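Local coordinates for protein Cog5 (Kluyveromyces lactis, PDB 4U6U) that probably works with Cog7 in the conserved oligomeric Golgi complex, a multisubunit tether that captures vesicles before they fuse with Golgi membranes, at residues 52-65 with 105-117. The protein carries 7 engineered substitutions. Sequence-based numbering, arbitrary orientation.
Sequences LETDSTDDAALACG and ELLRYLSTNLTRD. Engineered in segment 52-65: Ala60 (natural residue Glu), Ala61 (natural residue Gln).
Leu52 sends CD2 against helix 92-118, meeting Leu106 CD2 at 3.8 Å, the two side chains crossing nearly at right angles, and rests on the base of Tyr109, 4.1 Å from its CB. Glu105 runs past Leu52 in the reverse direction and brings OE1 across the CG2 methyl of Thr54, those side chains also meeting about perpendicularly. Between Leu52 and Thr54, Glu53 O lies obliquely to the Tyr109 ring, 3.4 Å from CE1, while Asp55 N approaches the same ring at its edge. Asp55 CB points away from the helix, but with CG beside the backbone N (chi1 -73°) the carboxylate swings back and OD1 accepts a hydrogen bond from Thr112 OG1; its very short modelled length is doubtful, as this aspartate is poorly ordered. Arg116 turns the edge of its guanidinium to Asp55 CA, its NH2 4.4 Å from Asp55 OD1, too far for a salt bridge. In this all-helical Golgi tethering subunit, the connection from helix 11-47 to helix 61-81 is thus laid along helix 92-118. Thr57, centre of an inverse gamma turn, sets CB in van der Waals contact with Asn113 OD1 (3.3 Å), an atom that takes a weak hydrogen bond from Arg130. The engineered Ala61 and then Leu62 meet the hydroxyl end of Tyr109: OH lies 3.5 Å from Leu62 CA, and Leu62 CD2 abuts the ring edge in plane, 4.0 Å from CE2. Without the ring, as with an alanine at Tyr109, a gap is likely to open between the 52-55 loop and the start of helix 61-81, leaving Leu52 and Leu62 without their packing partner. Gly65 O reaches Leu106 CD2 at 4.0 Å, where Ile68 also packs.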
loop_
_atom_site.group_PDB
_atom_site.type_symbol
_atom_site.label_atom_id
_atom_site.label_comp_id
_atom_site.label_asym_id
_atom_site.label_seq_id
_atom_site.Cartn_x
_atom_site.Cartn_y
_atom_site.Cartn_z
ATOM N N LEU B 52 -1.340 18.738 -0.571
ATOM C CA LEU B 52 -1.908 18.040 -1.697
ATOM C C LEU B 52 -2.998 18.863 -2.389
ATOM O O LEU B 52 -3.014 20.096 -2.371
ATOM C CB LEU B 52 -2.443 16.681 -1.220
ATOM C CG LEU B 52 -2.481 15.480 -2.173
ATOM C CD1 LEU B 52 -1.183 15.373 -2.972
ATOM C CD2 LEU B 52 -2.742 14.201 -1.384
ATOM N N GLU B 53 -3.889 18.135 -3.027
ATOM C CA GLU B 53 -5.113 18.635 -3.586
ATOM C C GLU B 53 -5.929 17.346 -3.527
ATOM O O GLU B 53 -5.683 16.419 -4.298
ATOM C CB GLU B 53 -4.891 19.202 -5.000
ATOM C CG GLU B 53 -6.026 20.036 -5.614
ATOM C CD GLU B 53 -5.968 21.512 -5.313
ATOM O OE1 GLU B 53 -6.903 22.230 -5.746
ATOM O OE2 GLU B 53 -4.986 21.948 -4.673
ATOM N N THR B 54 -6.865 17.263 -2.584
ATOM C CA THR B 54 -7.585 16.008 -2.345
ATOM C C THR B 54 -8.854 15.846 -3.188
ATOM O O THR B 54 -9.667 16.767 -3.298
ATOM C CB THR B 54 -7.977 15.863 -0.852
ATOM O OG1 THR B 54 -8.854 16.934 -0.472
ATOM C CG2 THR B 54 -6.750 15.895 0.029
ATOM N N ASP B 55 -8.999 14.653 -3.766
ATOM C CA ASP B 55 -10.172 14.242 -4.545
ATOM C C ASP B 55 -10.528 15.248 -5.634
ATOM O O ASP B 55 -11.695 15.560 -5.878
ATOM C CB ASP B 55 -11.366 13.992 -3.625
ATOM C CG ASP B 55 -11.214 12.718 -2.820
ATOM O OD1 ASP B 55 -10.403 11.859 -3.224
ATOM O OD2 ASP B 55 -11.898 12.574 -1.787
ATOM N N SER B 56 -9.478 15.723 -6.288
ATOM C CA SER B 56 -9.539 16.726 -7.333
ATOM C C SER B 56 -8.383 16.352 -8.246
ATOM O O SER B 56 -7.231 16.753 -8.045
ATOM C CB SER B 56 -9.434 18.142 -6.783
ATOM O OG SER B 56 -8.210 18.316 -6.124
ATOM N N THR B 57 -8.737 15.545 -9.239
ATOM C CA THR B 57 -7.819 14.900 -10.165
ATOM C C THR B 57 -7.407 15.795 -11.324
ATOM O O THR B 57 -7.635 15.452 -12.483
ATOM C CB THR B 57 -8.451 13.599 -10.727
ATOM O OG1 THR B 57 -7.836 13.263 -11.975
ATOM C CG2 THR B 57 -9.954 13.778 -10.945
ATOM N N ASP B 58 -6.800 16.942 -11.019
ATOM C CA ASP B 58 -6.600 17.945 -12.053
ATOM C C ASP B 58 -5.216 17.791 -12.682
ATOM O O ASP B 58 -4.797 18.673 -13.436
ATOM C CB ASP B 58 -6.803 19.378 -11.506
ATOM C CG ASP B 58 -5.981 19.673 -10.251
ATOM O OD1 ASP B 58 -4.764 19.400 -10.254
ATOM O OD2 ASP B 58 -6.549 20.195 -9.262
ATOM N N ASP B 59 -4.516 16.709 -12.292
ATOM C CA ASP B 59 -3.675 15.842 -13.171
ATOM C C ASP B 59 -2.186 15.453 -12.871
ATOM O O ASP B 59 -1.937 14.251 -12.869
ATOM C CB ASP B 59 -3.673 16.371 -14.610
ATOM C CG ASP B 59 -3.618 15.250 -15.639
ATOM O OD1 ASP B 59 -2.913 14.241 -15.404
ATOM O OD2 ASP B 59 -4.291 15.375 -16.684
ATOM N N ALA B 60 -1.173 16.310 -12.647
ATOM C CA ALA B 60 -1.081 17.599 -11.933
ATOM C C ALA B 60 -1.228 17.346 -10.434
ATOM O O ALA B 60 -0.224 17.184 -9.743
ATOM C CB ALA B 60 -2.062 18.633 -12.415
ATOM N N ALA B 61 -2.451 17.298 -9.920
ATOM C CA ALA B 61 -2.638 17.021 -8.497
ATOM C C ALA B 61 -2.168 15.603 -8.161
ATOM O O ALA B 61 -1.851 15.294 -7.010
ATOM C CB ALA B 61 -4.092 17.207 -8.104
ATOM N N LEU B 62 -2.111 14.762 -9.193
ATOM C CA LEU B 62 -1.634 13.382 -9.103
ATOM C C LEU B 62 -0.121 13.343 -9.130
ATOM O O LEU B 62 0.498 12.535 -8.439
ATOM C CB LEU B 62 -2.213 12.525 -10.240
ATOM C CG LEU B 62 -1.916 11.018 -10.305
ATOM C CD1 LEU B 62 -0.653 10.712 -11.105
ATOM C CD2 LEU B 62 -1.834 10.398 -8.912
ATOM N N ALA B 63 0.479 14.178 -9.969
ATOM C CA ALA B 63 1.931 14.284 -9.972
ATOM C C ALA B 63 2.453 14.645 -8.579
ATOM O O ALA B 63 3.500 14.152 -8.161
ATOM C CB ALA B 63 2.382 15.314 -10.992
ATOM N N CYS B 64 1.712 15.474 -7.845
ATOM C CA CYS B 64 2.105 15.811 -6.480
ATOM C C CYS B 64 1.977 14.601 -5.571
ATOM O O CYS B 64 2.793 14.387 -4.683
ATOM C CB CYS B 64 1.267 16.962 -5.922
ATOM S SG CYS B 64 1.686 17.372 -4.193
ATOM N N GLY B 65 0.928 13.822 -5.783
ATOM C CA GLY B 65 0.686 12.651 -4.964
ATOM C C GLY B 65 1.763 11.593 -5.098
ATOM O O GLY B 65 2.104 10.921 -4.132
ATOM N N GLU B 105 -4.057 10.124 4.672
ATOM C CA GLU B 105 -4.647 11.076 3.739
ATOM C C GLU B 105 -4.284 10.726 2.278
ATOM O O GLU B 105 -5.105 10.870 1.362
ATOM C CB GLU B 105 -4.219 12.507 4.078
ATOM C CG GLU B 105 -4.982 13.568 3.284
ATOM C CD GLU B 105 -4.104 14.708 2.817
ATOM O OE1 GLU B 105 -4.170 15.066 1.619
ATOM O OE2 GLU B 105 -3.355 15.252 3.653
ATOM N N LEU B 106 -3.046 10.274 2.075
ATOM C CA LEU B 106 -2.556 9.885 0.752
ATOM C C LEU B 106 -3.291 8.649 0.253
ATOM O O LEU B 106 -3.638 8.553 -0.926
ATOM C CB LEU B 106 -1.050 9.622 0.798
ATOM C CG LEU B 106 -0.192 9.838 -0.453
ATOM C CD1 LEU B 106 -0.412 8.766 -1.489
ATOM C CD2 LEU B 106 -0.467 11.206 -1.053
ATOM N N LEU B 107 -3.475 7.694 1.162
ATOM C CA LEU B 107 -4.204 6.458 0.899
ATOM C C LEU B 107 -5.626 6.754 0.431
ATOM O O LEU B 107 -6.123 6.189 -0.555
ATOM C CB LEU B 107 -4.255 5.595 2.164
ATOM C CG LEU B 107 -3.270 4.456 2.408
ATOM C CD1 LEU B 107 -3.343 3.460 1.285
ATOM C CD2 LEU B 107 -1.859 4.976 2.546
ATOM N N ARG B 108 -6.267 7.664 1.157
ATOM C CA ARG B 108 -7.612 8.091 0.839
ATOM C C ARG B 108 -7.548 8.629 -0.586
ATOM O O ARG B 108 -8.287 8.173 -1.454
ATOM C CB ARG B 108 -8.090 9.157 1.836
ATOM C CG ARG B 108 -9.598 9.356 1.956
ATOM C CD ARG B 108 -9.932 10.529 2.889
ATOM N NE ARG B 108 -9.092 10.571 4.086
ATOM C CZ ARG B 108 -8.211 11.538 4.354
ATOM N NH1 ARG B 108 -8.040 12.545 3.499
ATOM N NH2 ARG B 108 -7.483 11.493 5.468
ATOM N N TYR B 109 -6.603 9.537 -0.837
ATOM C CA TYR B 109 -6.468 10.144 -2.154
ATOM C C TYR B 109 -6.326 9.114 -3.269
ATOM O O TYR B 109 -6.943 9.254 -4.328
ATOM C CB TYR B 109 -5.264 11.082 -2.220
ATOM C CG TYR B 109 -5.079 11.635 -3.618
ATOM C CD1 TYR B 109 -5.850 12.698 -4.060
ATOM C CD2 TYR B 109 -4.175 11.061 -4.514
ATOM C CE1 TYR B 109 -5.708 13.200 -5.341
ATOM C CE2 TYR B 109 -4.030 11.554 -5.801
ATOM C CZ TYR B 109 -4.801 12.629 -6.209
ATOM O OH TYR B 109 -4.680 13.145 -7.483
ATOM N N LEU B 110 -5.513 8.086 -3.036
ATOM C CA LEU B 110 -5.221 7.120 -4.089
ATOM C C LEU B 110 -6.398 6.200 -4.354
ATOM O O LEU B 110 -6.781 5.999 -5.507
ATOM C CB LEU B 110 -3.994 6.279 -3.755
ATOM C CG LEU B 110 -2.628 6.973 -3.786
ATOM C CD1 LEU B 110 -1.516 5.982 -3.423
ATOM C CD2 LEU B 110 -2.368 7.631 -5.134
ATOM N N SER B 111 -6.953 5.627 -3.289
ATOM C CA SER B 111 -8.020 4.636 -3.418
ATOM C C SER B 111 -9.301 5.246 -3.981
ATOM O O SER B 111 -9.989 4.620 -4.786
ATOM C CB SER B 111 -8.306 3.976 -2.070
ATOM O OG SER B 111 -8.772 4.916 -1.121
ATOM N N THR B 112 -9.625 6.467 -3.570
ATOM C CA THR B 112 -10.828 7.103 -4.085
ATOM C C THR B 112 -10.607 7.542 -5.528
ATOM O O THR B 112 -11.536 7.559 -6.317
ATOM C CB THR B 112 -11.277 8.318 -3.235
ATOM O OG1 THR B 112 -10.361 9.397 -3.412
ATOM C CG2 THR B 112 -11.389 7.956 -1.745
ATOM N N ASN B 113 -9.384 7.906 -5.886
ATOM C CA ASN B 113 -9.118 8.272 -7.276
ATOM C C ASN B 113 -9.078 7.047 -8.196
ATOM O O ASN B 113 -9.426 7.129 -9.370
ATOM C CB ASN B 113 -7.815 9.067 -7.390
ATOM C CG ASN B 113 -8.035 10.464 -7.942
ATOM O OD1 ASN B 113 -8.012 10.674 -9.158
ATOM N ND2 ASN B 113 -8.251 11.428 -7.050
ATOM N N LEU B 114 -8.627 5.917 -7.664
ATOM C CA LEU B 114 -8.580 4.677 -8.428
ATOM C C LEU B 114 -9.979 4.068 -8.569
ATOM O O LEU B 114 -10.347 3.559 -9.631
ATOM C CB LEU B 114 -7.627 3.674 -7.777
ATOM C CG LEU B 114 -7.586 2.277 -8.399
ATOM C CD1 LEU B 114 -7.101 2.346 -9.840
ATOM C CD2 LEU B 114 -6.713 1.334 -7.579
ATOM N N THR B 115 -10.748 4.085 -7.481
ATOM C CA THR B 115 -12.095 3.529 -7.526
ATOM C C THR B 115 -12.923 4.294 -8.565
ATOM O O THR B 115 -13.528 3.699 -9.455
ATOM C CB THR B 115 -12.813 3.578 -6.121
ATOM O OG1 THR B 115 -12.620 4.855 -5.500
ATOM C CG2 THR B 115 -12.282 2.515 -5.177
ATOM N N ARG B 116 -12.879 5.619 -8.471
ATOM C CA ARG B 116 -13.594 6.515 -9.373
ATOM C C ARG B 116 -13.176 6.329 -10.816
ATOM O O ARG B 116 -14.013 6.353 -11.720
ATOM C CB ARG B 116 -13.407 7.956 -8.899
ATOM C CG ARG B 116 -14.109 9.017 -9.697
ATOM C CD ARG B 116 -14.106 10.286 -8.881
ATOM N NE ARG B 116 -12.780 10.863 -8.723
ATOM C CZ ARG B 116 -12.380 11.478 -7.612
ATOM N NH1 ARG B 116 -13.207 11.571 -6.572
ATOM N NH2 ARG B 116 -11.152 11.982 -7.531
ATOM N N ASP B 117 -11.883 6.128 -11.034
ATOM C CA ASP B 117 -11.377 5.975 -12.388
ATOM C C ASP B 117 -11.724 4.583 -12.947
ATOM O O ASP B 117 -11.662 4.352 -14.144
ATOM C CB ASP B 117 -9.867 6.241 -12.426
ATOM C CG ASP B 117 -9.536 7.737 -12.440
ATOM O OD1 ASP B 117 -10.473 8.569 -12.348
ATOM O OD2 ASP B 117 -8.336 8.085 -12.531
#